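Local coordinates for protein NADH oxidoreductase (Mesorhizobium loti, PDB 3PI7) that probably binds NADPH and acts as an NAD(P)H-dependent oxidoreductase of the quinone reductase type, combining a GroES-like and a Rossmann domain, at residues Q51-V56 with I91-D96; S60-D65 with N342-I347; V108-G113 with E122-E127; I147-T152 with S175-L180. All coordinates share one frame; numbering follows the deposited sequence. Where two conformers were deposited one is given.

Contact 1. Residues Q51-V56 with I91-D96; sequences QVLIKV and IVAGGD
Strands 51-56 and 91-94 run antiparallel as sheet neighbours, their directions 155° apart. Leu53 N gives a nearly straight hydrogen bond to Ala93 O (2.8 Å), and Leu53 O takes one from Val92 N (2.9 Å). Val92 and Ala93 thus both stand opposite Leu53, which defines a classic beta bulge and moves the register by one residue before Ile54 meets Ile91. Beyond the end of strand 91-94, Gly95 N continues the ladder to Gln51 O (2.8 Å).

On one face Ile91 is the central side chain. Its CG2 lies 3.7 Å from Val52 CB, its CD1 sits against Val52 CG2, and its CG1 meets Ile54 CG1 at 3.8 Å. With CG1 anti to the carbonyl carbon (chi1 -65°), Ile91 can serve both neighbours at once: one branch and the chain end go to Val52, the stem to Ile54. On the other face Leu53 touches Ala93 CB through its own CB. The bulge also brings Val92 beside Leu53, its CG2 4.0 Å from Leu53 CD2. The small methyl of Ala93 suits a place close beside the leucine stem, and branched valine and isoleucine fit the extended backbone. Gln51 turns its amide away to Gly48 and Glu127.

Three main-chain hydrogen bonds therefore set the pairing, and apolar side chains pack beside them, with no charged pair across the contact.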
# COMPACT_ATOMS: atom_id res chain seq x y z
N GLN A 51 -24.78 -7.26 26.42
CA GLN A 51 -25.53 -6.41 25.50
C GLN A 51 -26.70 -5.69 26.13
O GLN A 51 -27.15 -6.02 27.23
CB GLN A 51 -26.08 -7.27 24.34
CG GLN A 51 -25.01 -8.02 23.57
CD GLN A 51 -25.62 -8.89 22.49
OE1 GLN A 51 -26.68 -9.53 22.67
NE2 GLN A 51 -24.97 -8.94 21.35
N VAL A 52 -27.21 -4.69 25.39
CA VAL A 52 -28.34 -3.92 25.80
C VAL A 52 -29.35 -3.89 24.67
O VAL A 52 -28.98 -4.00 23.50
CB VAL A 52 -27.95 -2.48 26.24
CG1 VAL A 52 -27.14 -2.51 27.54
CG2 VAL A 52 -27.18 -1.75 25.12
N LEU A 53 -30.61 -3.79 25.05
CA LEU A 53 -31.72 -3.67 24.10
C LEU A 53 -32.12 -2.21 24.11
O LEU A 53 -32.48 -1.66 25.17
CB LEU A 53 -32.89 -4.56 24.54
CG LEU A 53 -34.06 -4.54 23.59
CD1 LEU A 53 -33.70 -5.21 22.24
CD2 LEU A 53 -35.27 -5.16 24.20
N ILE A 54 -32.04 -1.59 22.95
CA ILE A 54 -32.33 -0.16 22.83
C ILE A 54 -33.63 0.09 22.09
O ILE A 54 -33.80 -0.41 20.96
CB ILE A 54 -31.15 0.53 22.10
CG1 ILE A 54 -29.79 0.31 22.82
CG2 ILE A 54 -31.41 2.02 21.95
CD1 ILE A 54 -28.76 -0.09 21.94
N LYS A 55 -34.48 0.96 22.65
CA LYS A 55 -35.67 1.45 22.00
C LYS A 55 -35.19 2.58 21.12
O LYS A 55 -34.80 3.62 21.65
CB LYS A 55 -36.72 1.93 23.03
CG LYS A 55 -37.99 2.39 22.35
CD LYS A 55 -39.07 2.94 23.31
CE LYS A 55 -40.36 3.08 22.50
NZ LYS A 55 -41.58 3.09 23.37
N VAL A 56 -35.15 2.35 19.80
CA VAL A 56 -34.57 3.30 18.86
C VAL A 56 -35.44 4.51 18.65
O VAL A 56 -36.63 4.39 18.30
CB VAL A 56 -34.28 2.61 17.49
CG1 VAL A 56 -33.56 3.56 16.57
CG2 VAL A 56 -33.46 1.33 17.68
N ILE A 91 -32.04 2.71 26.49
CA ILE A 91 -31.88 1.29 26.86
C ILE A 91 -33.02 0.84 27.76
O ILE A 91 -33.22 1.41 28.84
CB ILE A 91 -30.50 1.03 27.51
CG1 ILE A 91 -29.39 1.30 26.45
CG2 ILE A 91 -30.46 -0.44 28.00
CD1 ILE A 91 -28.05 1.48 26.98
N VAL A 92 -33.75 -0.20 27.33
CA VAL A 92 -34.93 -0.68 28.04
C VAL A 92 -34.66 -2.01 28.70
O VAL A 92 -35.45 -2.41 29.56
CB VAL A 92 -36.20 -0.72 27.12
CG1 VAL A 92 -36.61 0.71 26.72
CG2 VAL A 92 -35.97 -1.59 25.88
N ALA A 93 -33.57 -2.70 28.33
CA ALA A 93 -33.18 -3.97 28.95
C ALA A 93 -31.70 -4.21 28.73
O ALA A 93 -31.12 -3.69 27.79
CB ALA A 93 -33.99 -5.14 28.39
N GLY A 94 -31.09 -4.98 29.62
CA GLY A 94 -29.68 -5.31 29.49
C GLY A 94 -29.46 -6.75 29.87
O GLY A 94 -30.27 -7.30 30.61
N GLY A 95 -28.37 -7.34 29.39
CA GLY A 95 -27.92 -8.65 29.83
C GLY A 95 -27.46 -8.55 31.27
O GLY A 95 -27.40 -7.45 31.81
N ASP A 96 -27.16 -9.69 31.91
CA ASP A 96 -26.85 -9.74 33.34
C ASP A 96 -25.49 -9.15 33.73
O ASP A 96 -25.25 -8.98 34.92
CB ASP A 96 -26.95 -11.19 33.85
CG ASP A 96 -28.37 -11.68 34.12
OD1 ASP A 96 -29.32 -10.83 34.13
OD2 ASP A 96 -28.55 -12.91 34.35

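Contact 2. Residues S60-D65 with N342-I347; sequences SINPSD and NGKVFI
An antiparallel, non-hydrogen-bonded pair, Ser60 with Phe346, lies at the end of the pairing of strand 58-60 with the C-terminal strand 345-348, just where segment 60-65 leaves the sheet for helix 63-69. Beyond it, Ile61 N makes a weak hydrogen bond to Val345 O (3.2 Å). A water then takes over as the two segments diverge, donating to Ile61 O (2.7 Å) and accepting from Val345 N.

Lys344 stretches across with an extended chain, which lays its CE 3.5 Å from Ser60 CB and brings NZ to Asn62 OD1 at 2.8 Å. NZ approaches that carbonyl at 134°, only 17° out of its plane. Asn62 ND2 bonds to Glu86, so both ends of the amide are used and its rotation is fixed; a leucine here would probably leave the buried ammonium of Lys344 without this oxygen and Glu86 without its amide donor. Ser60 OG lies 3.4 Å from Phe346 CE2, and its main bond goes to Ala144 O. Ile61 supplies the apolar half: CD1 meets Val345 CG1 at 3.6 Å, the two side chains pointing the same way, and also packs on Ile347 CG1, whose side chain crosses it at about a right angle.

Helix 327-338 lies against this apolar side through Val334, Leu338 and Leu327, while the polar side faces helix 148-163, with Asn149 beside both Asn62 and Lys344.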
# COMPACT_ATOMS: atom_id res chain seq x y z
N SER A 60 -29.31 6.40 11.92
CA SER A 60 -28.61 7.02 10.79
C SER A 60 -28.59 6.09 9.60
O SER A 60 -28.73 4.87 9.75
CB SER A 60 -27.16 7.32 11.14
OG SER A 60 -26.97 8.34 12.09
N ILE A 61 -28.34 6.65 8.43
CA ILE A 61 -28.07 5.90 7.21
C ILE A 61 -26.70 6.35 6.74
O ILE A 61 -26.52 7.54 6.42
CB ILE A 61 -29.12 6.02 6.09
CG1 ILE A 61 -30.54 5.70 6.61
CG2 ILE A 61 -28.73 5.10 4.90
CD1 ILE A 61 -31.61 6.22 5.67
N ASN A 62 -25.73 5.44 6.75
CA ASN A 62 -24.36 5.75 6.33
C ASN A 62 -23.98 4.97 5.09
O ASN A 62 -24.56 3.91 4.87
CB ASN A 62 -23.38 5.39 7.44
CG ASN A 62 -23.52 6.25 8.66
OD1 ASN A 62 -23.40 7.48 8.60
ND2 ASN A 62 -23.86 5.64 9.78
N PRO A 63 -22.93 5.37 4.33
CA PRO A 63 -22.53 4.55 3.16
C PRO A 63 -22.26 3.09 3.56
O PRO A 63 -22.62 2.20 2.80
CB PRO A 63 -21.26 5.26 2.68
CG PRO A 63 -21.51 6.68 3.01
CD PRO A 63 -22.12 6.60 4.41
N SER A 64 -21.73 2.85 4.79
CA SER A 64 -21.50 1.47 5.26
C SER A 64 -22.83 0.68 5.32
O SER A 64 -22.82 -0.51 5.04
CB SER A 64 -20.77 1.44 6.61
OG SER A 64 -21.42 2.23 7.59
N ASP A 65 -23.97 1.31 5.68
CA ASP A 65 -25.27 0.59 5.68
C ASP A 65 -25.67 0.17 4.27
O ASP A 65 -26.12 -0.95 4.06
CB ASP A 65 -26.37 1.44 6.29
CG ASP A 65 -26.15 1.73 7.74
OD1 ASP A 65 -26.13 0.76 8.55
OD2 ASP A 65 -26.02 2.90 8.08
N ASN A 342 -25.75 16.52 -0.48
CA ASN A 342 -25.54 17.13 0.84
C ASN A 342 -26.59 16.61 1.84
O ASN A 342 -27.63 16.07 1.45
CB ASN A 342 -25.53 18.68 0.76
CG ASN A 342 -24.85 19.24 -0.48
OD1 ASN A 342 -23.73 18.85 -0.85
ND2 ASN A 342 -25.54 20.12 -1.20
N GLY A 343 -26.27 16.71 3.13
CA GLY A 343 -27.13 16.25 4.22
C GLY A 343 -27.26 14.74 4.38
O GLY A 343 -27.16 13.98 3.41
N LYS A 344 -27.51 14.32 5.62
CA LYS A 344 -27.69 12.94 6.03
C LYS A 344 -29.19 12.58 6.15
O LYS A 344 -30.01 13.43 6.52
CB LYS A 344 -26.98 12.73 7.38
CG LYS A 344 -26.63 11.29 7.70
CD LYS A 344 -25.77 11.19 8.96
CE LYS A 344 -25.45 9.75 9.21
NZ LYS A 344 -24.32 9.56 10.16
N VAL A 345 -29.54 11.33 5.83
CA VAL A 345 -30.91 10.84 5.92
C VAL A 345 -31.00 9.98 7.19
O VAL A 345 -30.08 9.22 7.50
CB VAL A 345 -31.34 10.07 4.63
CG1 VAL A 345 -32.76 9.54 4.74
CG2 VAL A 345 -31.21 10.96 3.39
N PHE A 346 -32.09 10.14 7.96
CA PHE A 346 -32.33 9.36 9.18
C PHE A 346 -33.63 8.60 9.05
O PHE A 346 -34.51 9.02 8.29
CB PHE A 346 -32.39 10.28 10.40
CG PHE A 346 -31.09 10.99 10.68
CD1 PHE A 346 -30.79 12.19 10.02
CD2 PHE A 346 -30.15 10.45 11.54
CE1 PHE A 346 -29.56 12.83 10.25
CE2 PHE A 346 -28.94 11.11 11.79
CZ PHE A 346 -28.65 12.28 11.13
N ILE A 347 -33.73 7.48 9.77
CA ILE A 347 -34.94 6.67 9.84
C ILE A 347 -35.52 6.86 11.26
O ILE A 347 -34.76 6.75 12.23
CB ILE A 347 -34.65 5.19 9.48
CG1 ILE A 347 -34.22 5.09 8.00
CG2 ILE A 347 -35.86 4.28 9.74
CD1 ILE A 347 -33.64 3.67 7.55
O HOH W 1 -27.49 9.42 4.72

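Contact 3. Residues V108-G113 with E122-E127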
# COMPACT_ATOMS: atom_id res chain seq x y z
N VAL A 108 -28.70 6.65 24.83
CA VAL A 108 -27.38 6.41 24.29
C VAL A 108 -27.30 6.56 22.81
O VAL A 108 -28.28 6.29 22.10
CB VAL A 108 -26.88 4.95 24.64
CG1 VAL A 108 -26.65 4.75 26.14
CG2 VAL A 108 -27.81 3.88 24.07
N ALA A 109 -26.13 6.93 22.33
CA ALA A 109 -25.76 6.77 20.93
C ALA A 109 -25.26 5.34 20.86
O ALA A 109 -24.62 4.89 21.82
CB ALA A 109 -24.67 7.75 20.55
N PHE A 110 -25.58 4.59 19.81
CA PHE A 110 -25.10 3.22 19.82
C PHE A 110 -24.67 2.75 18.44
O PHE A 110 -25.17 3.26 17.45
CB PHE A 110 -26.15 2.26 20.40
CG PHE A 110 -27.38 2.16 19.54
CD1 PHE A 110 -28.43 3.06 19.71
CD2 PHE A 110 -27.51 1.16 18.60
CE1 PHE A 110 -29.58 2.98 18.90
CE2 PHE A 110 -28.63 1.10 17.77
CZ PHE A 110 -29.66 2.00 17.94
N ALA A 111 -23.82 1.72 18.41
CA ALA A 111 -23.36 1.07 17.21
C ALA A 111 -23.66 -0.41 17.41
O ALA A 111 -23.33 -0.97 18.45
CB ALA A 111 -21.86 1.33 16.99
N THR A 112 -24.40 -0.99 16.47
CA THR A 112 -24.84 -2.38 16.63
C THR A 112 -23.75 -3.39 16.33
O THR A 112 -23.83 -4.53 16.82
CB THR A 112 -26.08 -2.63 15.75
OG1 THR A 112 -25.74 -2.32 14.40
CG2 THR A 112 -27.23 -1.76 16.15
N GLY A 113 -22.73 -2.98 15.56
CA GLY A 113 -21.58 -3.80 15.22
C GLY A 113 -21.97 -5.15 14.68
O GLY A 113 -22.64 -5.24 13.66
N GLU A 122 -37.60 -0.93 15.67
CA GLU A 122 -38.06 -0.27 16.87
C GLU A 122 -37.13 -0.52 18.06
O GLU A 122 -37.04 0.34 18.94
CB GLU A 122 -39.48 -0.71 17.19
CG GLU A 122 -40.44 0.05 16.30
CD GLU A 122 -41.91 -0.29 16.44
OE1 GLU A 122 -42.24 -1.48 16.62
OE2 GLU A 122 -42.74 0.62 16.22
N TYR A 123 -36.47 -1.67 18.09
CA TYR A 123 -35.52 -2.09 19.12
C TYR A 123 -34.30 -2.68 18.45
O TYR A 123 -34.44 -3.51 17.54
CB TYR A 123 -36.15 -3.14 20.08
CG TYR A 123 -37.34 -2.56 20.81
CD1 TYR A 123 -38.60 -2.52 20.19
CD2 TYR A 123 -37.20 -1.95 22.04
CE1 TYR A 123 -39.67 -1.85 20.78
CE2 TYR A 123 -38.27 -1.30 22.66
CZ TYR A 123 -39.50 -1.26 22.03
OH TYR A 123 -40.55 -0.61 22.60
N ALA A 124 -33.11 -2.29 18.92
CA ALA A 124 -31.83 -2.80 18.40
C ALA A 124 -31.05 -3.39 19.54
O ALA A 124 -31.37 -3.13 20.70
CB ALA A 124 -31.04 -1.66 17.75
N VAL A 125 -30.05 -4.21 19.22
CA VAL A 125 -29.18 -4.76 20.25
C VAL A 125 -27.77 -4.23 19.99
O VAL A 125 -27.31 -4.22 18.84
CB VAL A 125 -29.21 -6.31 20.30
CG1 VAL A 125 -28.18 -6.85 21.29
CG2 VAL A 125 -30.60 -6.81 20.64
N ALA A 126 -27.10 -3.78 21.04
CA ALA A 126 -25.71 -3.38 20.92
C ALA A 126 -24.95 -3.89 22.10
O ALA A 126 -25.54 -4.12 23.17
CB ALA A 126 -25.62 -1.83 20.83
N GLU A 127 -23.64 -4.02 21.96
CA GLU A 127 -22.78 -4.30 23.12
C GLU A 127 -22.85 -3.11 24.04
O GLU A 127 -22.92 -1.97 23.55
CB GLU A 127 -21.31 -4.49 22.66
CG GLU A 127 -21.12 -5.76 21.86
CD GLU A 127 -21.37 -7.05 22.61
OE1 GLU A 127 -21.17 -7.07 23.85
OE2 GLU A 127 -21.87 -8.00 21.99
O HOH W 2 -22.66 -3.46 19.34
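Apolar packing carries most of this contact, the Phe110 side chain lying against Ala124 and Ala126 and its ring meeting both methyls obliquely. Its CE2 lies 3.7 Å from Ala124 CB, and CZ is almost as near. The other end of the side chain, CB, sits 4.1 Å from Ala126 CB. A chi1 of 65° places CG between the backbone N and the carbonyl carbon, which lays the ring along strand 123-127 so that the side chain spans both alanines. Methyl groups suit these positions, since they let the bulky ring come close to the strand. Thr112 adds its methyl: CG2 stands in plane at the edge of the Phe110 ring and 4.1 Å from Ala124 CB.

Carbon also meets carbonyl oxygen. Ala126 CB lies 3.4 Å from Ala111 O, and Thr112 CG2 is 3.6 Å from Val125 O. The threonine can offer its methyl here because its hydroxyl is turned to Gly84 O.

Polar linkage is indirect. One water donates to Ala111 O (2.7 Å) and accepts from Glu127 N (2.9 Å), bridging two backbones that share no direct hydrogen bond.

The two strands cross at 84°, their axes 6.9 Å apart, and Phe110 also meets Ile54 and Cys131 from other strands. Such near-orthogonal packing of strands around a shared apolar interior fits the strongly curled sheet of the GroES-like fold.

Contact 4. Residues I147-T152 with S175-L180; sequences IVNPLT and SQLCKL
The side-chain amide of Asn149 points at the first turn of helix 176-188, where within this contact it meets carbon. Its ND2 lies 3.7 Å from Gln176 CB, and its OD1 is at the same distance from Leu177 CB, so the two ends of the flat group straddle neighbouring residues. The Gln176 amide is turned 41° against it and, with that chain bent at chi2, leads off in another direction. Behind the amide, Asn149 CB rests on Leu180 CD1 at 3.7 Å. A valine in place of Asn149 would probably leave a gap beside Gln176 and deprive Asn62 and Lys344 of the amide that packs on them.

Two leucines, one turn apart on the second helix, pack against this residue. Leu177 has CG anti to the backbone N (chi1 176°), which brings CD1 to 3.4 Å from Asn149 O and CD2 to 3.7 Å from Thr152 CG2. Leu180 CD1 reaches the Asn149-Pro150 peptide and lies 4.0 Å from Pro150 CG. Thr152 presents its methyl because OG1 is bonded back to Val148 O (2.6 Å), which also accepts from Thr152 N on the opposite face of its carbonyl plane. Ser175 N-caps the second helix through Cys178 N.

The helix segments cross at -40°, with axes 9.0 Å apart. Helix 176-188 follows strand 167-170 of the parallel, Rossmann-type sheet, and helix 148-163 packs against its first turn. Around them, helices 290-296 and 298-313 pack on Thr152, Leu151 and Pro150, helix 202-208 touches Lys179, and Trp317 and Tyr262 lie against Leu180 and Leu177.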
# COMPACT_ATOMS: atom_id res chain seq x y z
N ILE A 147 -21.48 8.42 16.51
CA ILE A 147 -20.38 7.46 16.48
C ILE A 147 -19.62 7.33 15.19
O ILE A 147 -18.42 7.57 15.21
CB ILE A 147 -20.89 6.06 16.97
CG1 ILE A 147 -21.34 6.14 18.44
CG2 ILE A 147 -19.83 4.93 16.75
CD1 ILE A 147 -22.10 4.91 18.89
N VAL A 148 -20.25 6.85 14.11
CA VAL A 148 -19.54 6.43 12.90
C VAL A 148 -18.73 7.55 12.28
O VAL A 148 -17.51 7.45 12.25
CB VAL A 148 -20.47 5.75 11.86
CG1 VAL A 148 -19.69 5.40 10.58
CG2 VAL A 148 -21.12 4.49 12.46
N ASN A 149 -19.38 8.64 11.87
CA ASN A 149 -18.63 9.70 11.21
C ASN A 149 -17.77 10.50 12.17
O ASN A 149 -16.60 10.64 11.86
CB ASN A 149 -19.51 10.59 10.36
CG ASN A 149 -19.98 9.86 9.11
OD1 ASN A 149 -19.36 8.90 8.65
ND2 ASN A 149 -21.15 10.22 8.62
N PRO A 150 -18.24 10.91 13.36
CA PRO A 150 -17.38 11.69 14.26
C PRO A 150 -16.13 10.95 14.72
O PRO A 150 -15.06 11.54 14.73
CB PRO A 150 -18.32 11.98 15.44
CG PRO A 150 -19.65 12.15 14.76
CD PRO A 150 -19.63 10.91 13.87
N LEU A 151 -16.24 9.64 15.06
CA LEU A 151 -15.05 8.94 15.54
C LEU A 151 -14.13 8.63 14.40
O LEU A 151 -12.92 8.68 14.60
CB LEU A 151 -15.39 7.67 16.33
CG LEU A 151 -16.20 7.96 17.60
CD1 LEU A 151 -16.55 6.68 18.30
CD2 LEU A 151 -15.43 8.91 18.58
N THR A 152 -14.67 8.35 13.19
CA THR A 152 -13.80 8.14 12.02
C THR A 152 -13.08 9.45 11.70
O THR A 152 -11.90 9.42 11.34
CB THR A 152 -14.63 7.68 10.82
OG1 THR A 152 -15.35 6.52 11.19
CG2 THR A 152 -13.76 7.36 9.59
N SER A 175 -19.22 14.33 1.27
CA SER A 175 -19.80 13.38 2.22
C SER A 175 -19.81 13.96 3.64
O SER A 175 -19.00 14.84 3.93
CB SER A 175 -19.02 12.06 2.20
OG SER A 175 -17.75 12.21 2.79
N GLN A 176 -20.75 13.52 4.52
CA GLN A 176 -20.78 14.04 5.89
C GLN A 176 -19.42 13.88 6.60
O GLN A 176 -18.97 14.79 7.30
CB GLN A 176 -21.87 13.37 6.73
CG GLN A 176 -21.98 13.98 8.13
CD GLN A 176 -22.32 15.46 8.05
OE1 GLN A 176 -21.50 16.32 8.39
NE2 GLN A 176 -23.49 15.77 7.50
N LEU A 177 -18.78 12.72 6.43
CA LEU A 177 -17.49 12.46 7.05
C LEU A 177 -16.43 13.50 6.61
O LEU A 177 -15.74 14.09 7.47
CB LEU A 177 -17.06 11.04 6.69
CG LEU A 177 -15.69 10.57 7.16
CD1 LEU A 177 -15.47 10.82 8.66
CD2 LEU A 177 -15.51 9.10 6.87
N CYS A 178 -16.33 13.74 5.30
CA CYS A 178 -15.36 14.70 4.78
C CYS A 178 -15.66 16.09 5.32
O CYS A 178 -14.72 16.81 5.70
CB CYS A 178 -15.33 14.69 3.25
SG CYS A 178 -14.55 13.21 2.56
N LYS A 179 -16.94 16.45 5.44
CA LYS A 179 -17.29 17.74 6.00
C LYS A 179 -16.86 17.86 7.46
O LYS A 179 -16.40 18.92 7.85
CB LYS A 179 -18.79 18.04 5.82
CG LYS A 179 -19.15 18.16 4.34
CD LYS A 179 -20.50 18.83 4.08
CE LYS A 179 -21.68 17.95 4.40
NZ LYS A 179 -22.93 18.58 3.89
N LEU A 180 -16.96 16.78 8.26
CA LEU A 180 -16.48 16.85 9.65
C LEU A 180 -14.94 17.05 9.68
O LEU A 180 -14.42 17.80 10.49
CB LEU A 180 -16.84 15.56 10.41
CG LEU A 180 -18.31 15.34 10.77
CD1 LEU A 180 -18.49 13.99 11.36
CD2 LEU A 180 -18.84 16.41 11.69

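Overall arrangement
Contacts 1 and 3 lie about 8 Å apart, centre to centre, and share one curled sheet: strand 51-56 pairs with 91-94 on one side and, through Ile54 N to Ala124 O (2.8 Å), with 123-127 on the other. Contact 1 is a direct ladder, partly buried, whereas contact 3 is buried packing across the sheet without direct bonds. Contact 2, fully buried near the chain's centre, reaches the same sheet but adds a lysine-asparagine bond. Asn149 abuts that pair, so contact 4, a partly buried helix pairing of leucines round an asparagine, without hydrogen bonds between its segments, adjoins contact 2; its Ile147 also packs on Phe110 of contact 3.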